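Local structure of Lmo1340 protein (Listeria monocytogenes, 4NLM) at residues F47-V59 with L327-F341. The protein is of unknown function but is a surface protein, probably a lipoprotein, with a YqgU-like six-bladed beta-propeller domain. Residues are numbered along the deposited sequence; the frame is centred on the assembly and turned at random.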
loop_
_atom_site.group_PDB
_atom_site.type_symbol
_atom_site.label_atom_id
_atom_site.label_comp_id
_atom_site.label_asym_id
_atom_site.label_seq_id
_atom_site.Cartn_x
_atom_site.Cartn_y
_atom_site.Cartn_z
ATOM N N PHE A 47 1.704 -21.341 -1.682
ATOM C CA PHE A 47 1.124 -20.015 -1.897
ATOM C C PHE A 47 1.846 -19.060 -0.974
ATOM O O PHE A 47 1.957 -19.322 0.217
ATOM C CB PHE A 47 -0.361 -20.059 -1.549
ATOM C CG PHE A 47 -1.063 -18.703 -1.598
ATOM C CD1 PHE A 47 -0.980 -17.869 -2.718
ATOM C CD2 PHE A 47 -1.793 -18.268 -0.525
ATOM C CE1 PHE A 47 -1.623 -16.670 -2.741
ATOM C CE2 PHE A 47 -2.455 -17.059 -0.547
ATOM C CZ PHE A 47 -2.366 -16.254 -1.656
ATOM N N GLN A 48 2.362 -17.972 -1.540
ATOM C CA GLN A 48 2.981 -16.916 -0.736
ATOM C C GLN A 48 1.940 -15.812 -0.529
ATOM O O GLN A 48 1.529 -15.505 0.573
ATOM C CB GLN A 48 4.295 -16.422 -1.347
ATOM C CG GLN A 48 5.280 -17.548 -1.574
ATOM C CD GLN A 48 5.645 -18.226 -0.267
ATOM O OE1 GLN A 48 6.074 -17.570 0.682
ATOM N NE2 GLN A 48 5.440 -19.526 -0.201
ATOM N N ARG A 49 1.515 -15.161 -1.609
ATOM C CA ARG A 49 0.468 -14.167 -1.527
ATOM C C ARG A 49 0.022 -13.734 -2.910
ATOM O O ARG A 49 0.685 -14.007 -3.906
ATOM C CB ARG A 49 0.947 -12.916 -0.790
ATOM C CG ARG A 49 2.056 -12.164 -1.535
ATOM C CD ARG A 49 2.459 -10.858 -0.873
ATOM N NE ARG A 49 3.061 -11.086 0.427
ATOM C CZ ARG A 49 2.452 -10.945 1.605
ATOM N NH1 ARG A 49 3.132 -11.192 2.704
ATOM N NH2 ARG A 49 1.188 -10.528 1.703
ATOM N N VAL A 50 -1.146 -13.076 -2.959
ATOM C CA VAL A 50 -1.505 -12.219 -4.088
ATOM C C VAL A 50 -0.950 -10.841 -3.740
ATOM O O VAL A 50 -1.234 -10.285 -2.699
ATOM C CB VAL A 50 -3.013 -12.179 -4.306
ATOM C CG1 VAL A 50 -3.416 -11.069 -5.258
ATOM C CG2 VAL A 50 -3.469 -13.534 -4.838
ATOM N N VAL A 51 -0.132 -10.282 -4.652
ATOM C CA VAL A 51 0.522 -9.017 -4.354
ATOM C C VAL A 51 -0.443 -7.830 -4.573
ATOM O O VAL A 51 -0.431 -6.862 -3.834
ATOM C CB VAL A 51 1.755 -8.859 -5.254
ATOM C CG1 VAL A 51 2.401 -7.472 -5.097
ATOM C CG2 VAL A 51 2.756 -9.959 -4.958
ATOM N N GLY A 52 -1.276 -7.935 -5.592
ATOM C CA GLY A 52 -2.208 -6.867 -5.959
ATOM C C GLY A 52 -2.815 -7.099 -7.310
ATOM O O GLY A 52 -2.643 -8.137 -7.904
ATOM N N TRP A 53 -3.535 -6.081 -7.804
ATOM C CA TRP A 53 -4.169 -6.137 -9.096
ATOM C C TRP A 53 -3.176 -5.831 -10.218
ATOM O O TRP A 53 -2.314 -4.968 -10.086
ATOM C CB TRP A 53 -5.272 -5.078 -9.204
ATOM C CG TRP A 53 -6.409 -5.321 -8.251
ATOM C CD1 TRP A 53 -6.655 -4.649 -7.100
ATOM C CD2 TRP A 53 -7.471 -6.228 -8.429
ATOM N NE1 TRP A 53 -7.811 -5.098 -6.524
ATOM C CE2 TRP A 53 -8.313 -6.102 -7.302
ATOM C CE3 TRP A 53 -7.793 -7.162 -9.405
ATOM C CZ2 TRP A 53 -9.472 -6.858 -7.153
ATOM C CZ3 TRP A 53 -8.898 -7.933 -9.236
ATOM C CH2 TRP A 53 -9.739 -7.771 -8.117
ATOM N N LEU A 54 -3.354 -6.534 -11.329
ATOM C CA LEU A 54 -2.664 -6.188 -12.587
ATOM C C LEU A 54 -3.585 -5.589 -13.632
ATOM O O LEU A 54 -3.112 -4.885 -14.534
ATOM C CB LEU A 54 -1.955 -7.408 -13.165
ATOM C CG LEU A 54 -0.812 -7.966 -12.321
ATOM C CD1 LEU A 54 -0.251 -9.204 -12.976
ATOM C CD2 LEU A 54 0.259 -6.934 -12.094
ATOM N N SER A 55 -4.887 -5.862 -13.511
ATOM C CA SER A 55 -5.898 -5.354 -14.435
ATOM C C SER A 55 -7.232 -5.547 -13.744
ATOM O O SER A 55 -7.287 -6.107 -12.667
ATOM C CB SER A 55 -5.883 -6.142 -15.736
ATOM O OG SER A 55 -6.469 -7.422 -15.632
ATOM N N LYS A 56 -8.326 -5.168 -14.401
ATOM C CA LYS A 56 -9.632 -5.324 -13.773
ATOM C C LYS A 56 -9.977 -6.788 -13.525
ATOM O O LYS A 56 -10.832 -7.083 -12.696
ATOM C CB LYS A 56 -10.755 -4.653 -14.558
ATOM C CG LYS A 56 -11.001 -5.246 -15.901
ATOM C CD LYS A 56 -12.131 -4.520 -16.607
ATOM C CE LYS A 56 -12.329 -5.062 -17.999
ATOM N NZ LYS A 56 -13.489 -4.414 -18.672
ATOM N N ASP A 57 -9.366 -7.690 -14.285
ATOM C CA ASP A 57 -9.686 -9.104 -14.108
ATOM C C ASP A 57 -8.508 -9.983 -13.800
ATOM O O ASP A 57 -8.600 -11.206 -13.968
ATOM C CB ASP A 57 -10.478 -9.684 -15.266
ATOM C CG ASP A 57 -9.765 -9.610 -16.561
ATOM O OD1 ASP A 57 -8.659 -9.100 -16.594
ATOM O OD2 ASP A 57 -10.354 -10.035 -17.589
ATOM N N SER A 58 -7.409 -9.425 -13.287
ATOM C CA SER A 58 -6.256 -10.272 -12.996
ATOM C C SER A 58 -5.409 -9.710 -11.890
ATOM O O SER A 58 -5.429 -8.500 -11.637
ATOM C CB SER A 58 -5.427 -10.517 -14.238
ATOM O OG SER A 58 -4.804 -9.311 -14.640
ATOM N N VAL A 59 -4.661 -10.622 -11.250
ATOM C CA VAL A 59 -3.845 -10.291 -10.112
ATOM C C VAL A 59 -2.439 -10.856 -10.304
ATOM O O VAL A 59 -2.223 -11.729 -11.133
ATOM C CB VAL A 59 -4.437 -10.828 -8.795
ATOM C CG1 VAL A 59 -5.805 -10.205 -8.591
ATOM C CG2 VAL A 59 -4.458 -12.361 -8.752
ATOM N N LEU A 327 -7.494 -3.699 -0.934
ATOM C CA LEU A 327 -6.902 -2.971 -2.082
ATOM C C LEU A 327 -7.868 -3.051 -3.250
ATOM O O LEU A 327 -8.176 -4.121 -3.785
ATOM C CB LEU A 327 -5.573 -3.615 -2.466
ATOM C CG LEU A 327 -4.901 -2.945 -3.669
ATOM C CD1 LEU A 327 -4.496 -1.514 -3.397
ATOM C CD2 LEU A 327 -3.693 -3.779 -4.074
ATOM N N SER A 328 -8.258 -1.880 -3.744
ATOM C CA SER A 328 -9.095 -1.796 -4.918
ATOM C C SER A 328 -8.267 -1.627 -6.178
ATOM O O SER A 328 -7.066 -1.440 -6.146
ATOM C CB SER A 328 -10.095 -0.643 -4.793
ATOM O OG SER A 328 -9.460 0.613 -4.895
ATOM N N TYR A 329 -8.977 -1.729 -7.294
ATOM C CA TYR A 329 -8.413 -1.493 -8.616
ATOM C C TYR A 329 -8.844 -0.100 -9.111
ATOM O O TYR A 329 -9.667 0.551 -8.490
ATOM C CB TYR A 329 -8.807 -2.626 -9.582
ATOM C CG TYR A 329 -8.213 -2.448 -10.966
ATOM C CD1 TYR A 329 -6.828 -2.522 -11.147
ATOM C CD2 TYR A 329 -9.012 -2.161 -12.068
ATOM C CE1 TYR A 329 -6.270 -2.319 -12.390
ATOM C CE2 TYR A 329 -8.463 -1.938 -13.306
ATOM C CZ TYR A 329 -7.090 -2.028 -13.467
ATOM O OH TYR A 329 -6.542 -1.807 -14.716
ATOM N N GLU A 330 -8.221 0.398 -10.180
ATOM C CA GLU A 330 -8.518 1.694 -10.730
ATOM C C GLU A 330 -9.976 1.855 -11.063
ATOM O O GLU A 330 -10.513 2.954 -10.910
ATOM C CB GLU A 330 -7.664 1.888 -12.001
ATOM C CG GLU A 330 -7.767 3.202 -12.698
ATOM C CD GLU A 330 -6.980 4.289 -12.051
ATOM O OE1 GLU A 330 -6.310 4.006 -11.064
ATOM O OE2 GLU A 330 -7.007 5.426 -12.567
ATOM N N THR A 331 -10.601 0.790 -11.557
ATOM C CA THR A 331 -11.994 0.805 -11.981
ATOM C C THR A 331 -12.763 -0.376 -11.410
ATOM O O THR A 331 -12.150 -1.325 -10.900
ATOM C CB THR A 331 -12.113 0.734 -13.516
ATOM O OG1 THR A 331 -11.651 -0.546 -13.987
ATOM C CG2 THR A 331 -11.329 1.875 -14.175
ATOM N N GLY A 332 -14.084 -0.311 -11.442
ATOM C CA GLY A 332 -14.933 -1.396 -10.935
ATOM C C GLY A 332 -14.986 -1.441 -9.429
ATOM O O GLY A 332 -14.318 -0.688 -8.713
ATOM N N ASP A 333 -15.709 -2.449 -8.951
ATOM C CA ASP A 333 -16.042 -2.565 -7.527
ATOM C C ASP A 333 -15.403 -3.696 -6.786
ATOM O O ASP A 333 -15.781 -3.961 -5.643
ATOM C CB ASP A 333 -17.560 -2.615 -7.387
ATOM C CG ASP A 333 -18.205 -1.388 -7.985
ATOM O OD1 ASP A 333 -17.751 -0.250 -7.681
ATOM O OD2 ASP A 333 -19.121 -1.580 -8.783
ATOM N N LEU A 334 -14.436 -4.351 -7.389
ATOM C CA LEU A 334 -13.795 -5.474 -6.725
ATOM C C LEU A 334 -12.620 -5.010 -5.869
ATOM O O LEU A 334 -11.804 -4.194 -6.284
ATOM C CB LEU A 334 -13.345 -6.505 -7.736
ATOM C CG LEU A 334 -14.405 -7.071 -8.646
ATOM C CD1 LEU A 334 -13.802 -8.119 -9.550
ATOM C CD2 LEU A 334 -15.572 -7.652 -7.857
ATOM N N VAL A 335 -12.498 -5.648 -4.698
ATOM C CA VAL A 335 -11.486 -5.250 -3.720
ATOM C C VAL A 335 -10.847 -6.513 -3.158
ATOM O O VAL A 335 -11.541 -7.427 -2.688
ATOM C CB VAL A 335 -12.154 -4.446 -2.596
ATOM C CG1 VAL A 335 -11.199 -4.161 -1.447
ATOM C CG2 VAL A 335 -12.765 -3.165 -3.135
ATOM N N LEU A 336 -9.527 -6.595 -3.247
ATOM C CA LEU A 336 -8.796 -7.706 -2.607
ATOM C C LEU A 336 -8.858 -7.498 -1.120
ATOM O O LEU A 336 -8.753 -6.393 -0.620
ATOM C CB LEU A 336 -7.359 -7.745 -3.094
ATOM C CG LEU A 336 -7.178 -8.162 -4.564
ATOM C CD1 LEU A 336 -5.786 -7.791 -5.051
ATOM C CD2 LEU A 336 -7.438 -9.653 -4.727
ATOM N N TYR A 337 -8.950 -8.619 -0.396
ATOM C CA TYR A 337 -9.095 -8.602 1.046
ATOM C C TYR A 337 -8.252 -9.692 1.693
ATOM O O TYR A 337 -8.247 -10.820 1.215
ATOM C CB TYR A 337 -10.574 -8.841 1.425
ATOM C CG TYR A 337 -10.859 -9.020 2.905
ATOM C CD1 TYR A 337 -10.692 -7.991 3.784
ATOM C CD2 TYR A 337 -11.283 -10.247 3.418
ATOM C CE1 TYR A 337 -10.946 -8.125 5.123
ATOM C CE2 TYR A 337 -11.543 -10.424 4.768
ATOM C CZ TYR A 337 -11.369 -9.367 5.628
ATOM O OH TYR A 337 -11.611 -9.582 6.981
ATOM N N GLY A 338 -7.598 -9.325 2.789
ATOM C CA GLY A 338 -6.861 -10.295 3.627
ATOM C C GLY A 338 -5.396 -9.999 3.672
ATOM O O GLY A 338 -4.847 -9.331 2.773
ATOM N N TYR A 339 -4.710 -10.578 4.650
ATOM C CA TYR A 339 -3.284 -10.397 4.735
ATOM C C TYR A 339 -2.559 -10.935 3.513
ATOM O O TYR A 339 -1.464 -10.423 3.181
ATOM C CB TYR A 339 -2.723 -11.059 6.018
ATOM C CG TYR A 339 -3.102 -10.259 7.253
ATOM C CD1 TYR A 339 -2.453 -9.063 7.538
ATOM C CD2 TYR A 339 -4.128 -10.646 8.071
ATOM C CE1 TYR A 339 -2.816 -8.284 8.604
ATOM C CE2 TYR A 339 -4.496 -9.885 9.180
ATOM C CZ TYR A 339 -3.826 -8.711 9.444
ATOM O OH TYR A 339 -4.156 -7.921 10.511
ATOM N N LEU A 340 -3.129 -11.933 2.827
ATOM C CA LEU A 340 -2.520 -12.506 1.633
ATOM C C LEU A 340 -3.302 -12.142 0.349
ATOM O O LEU A 340 -2.998 -12.682 -0.712
ATOM C CB LEU A 340 -2.383 -14.014 1.761
ATOM C CG LEU A 340 -1.615 -14.470 2.975
ATOM C CD1 LEU A 340 -1.504 -15.981 2.934
ATOM C CD2 LEU A 340 -0.230 -13.842 3.079
ATOM N N PHE A 341 -4.340 -11.294 0.476
ATOM C CA PHE A 341 -5.197 -10.896 -0.641
ATOM C C PHE A 341 -5.733 -12.119 -1.369
ATOM O O PHE A 341 -5.800 -12.164 -2.602
ATOM C CB PHE A 341 -4.481 -9.931 -1.622
ATOM C CG PHE A 341 -4.295 -8.524 -1.121
ATOM C CD1 PHE A 341 -5.142 -7.924 -0.230
ATOM C CD2 PHE A 341 -3.268 -7.765 -1.651
ATOM C CE1 PHE A 341 -4.927 -6.617 0.187
ATOM C CE2 PHE A 341 -3.058 -6.460 -1.255
ATOM C CZ PHE A 341 -3.891 -5.868 -0.340
HETATM O O HOH W 1 1.297 -10.566 5.022
HETATM O O HOH W 2 -4.039 -2.573 -15.932
HETATM O O HOH W 3 -8.143 -3.320 -16.627
#
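Strand 47-53 runs nearly antiparallel to strand 334-337, at 163°, with axes 8.2 Å apart at closest approach. The one backbone hydrogen bond between the segments, Val50 N to Leu340 O (2.9 Å), is made to the type I turn of Gly338-Phe341 that follows strand 334-337. Trp53 carries the middle of the contact. Its indole stands between Leu336 and Tyr329: Leu336 CD1 sits over one face, 3.7 Å from the centroid of the five-membered ring, and Tyr329 CB over the opposite face, both as CH-pi contacts. With CG anti to the carbonyl carbon (chi1 -65°), the ring reaches across to strand 326-328, where Trp53 NE1 donates to Leu327 O at 2.9 Å. That oxygen also accepts from Leu336 N, the two donors arriving from opposite faces of the carbonyl plane, so the bond helps hold the indole's rotation while leaving the hairpin pairing intact. Beyond, Trp53 CH2 meets Leu334 CB. The Tyr329 ring lies flat against the Ser55-Lys56 peptide, Lys56 N 3.4 Å from Tyr329 CE2, while its hydroxyl shares one water with Leu54 O and another with Lys56 N. At the other end Leu340 slides along Phe47, Leu340 CD1 lying 3.8 Å from Phe47 CE2. Arg49, bent at chi3 (65°), brings NH2 edge-on to Tyr339 O in a weak bond. Val50 packs against Phe341, whose carbonyl oxygen is buried without a partner. Strand 47-55, at the edge of its sheet beside 58-65, packs against the 326-328/334-337 hairpin and the turn that follows, joining neighbouring blades of the probable propeller, with Ile356 and Leu355 of strand 352-357 against Val50 and Leu336.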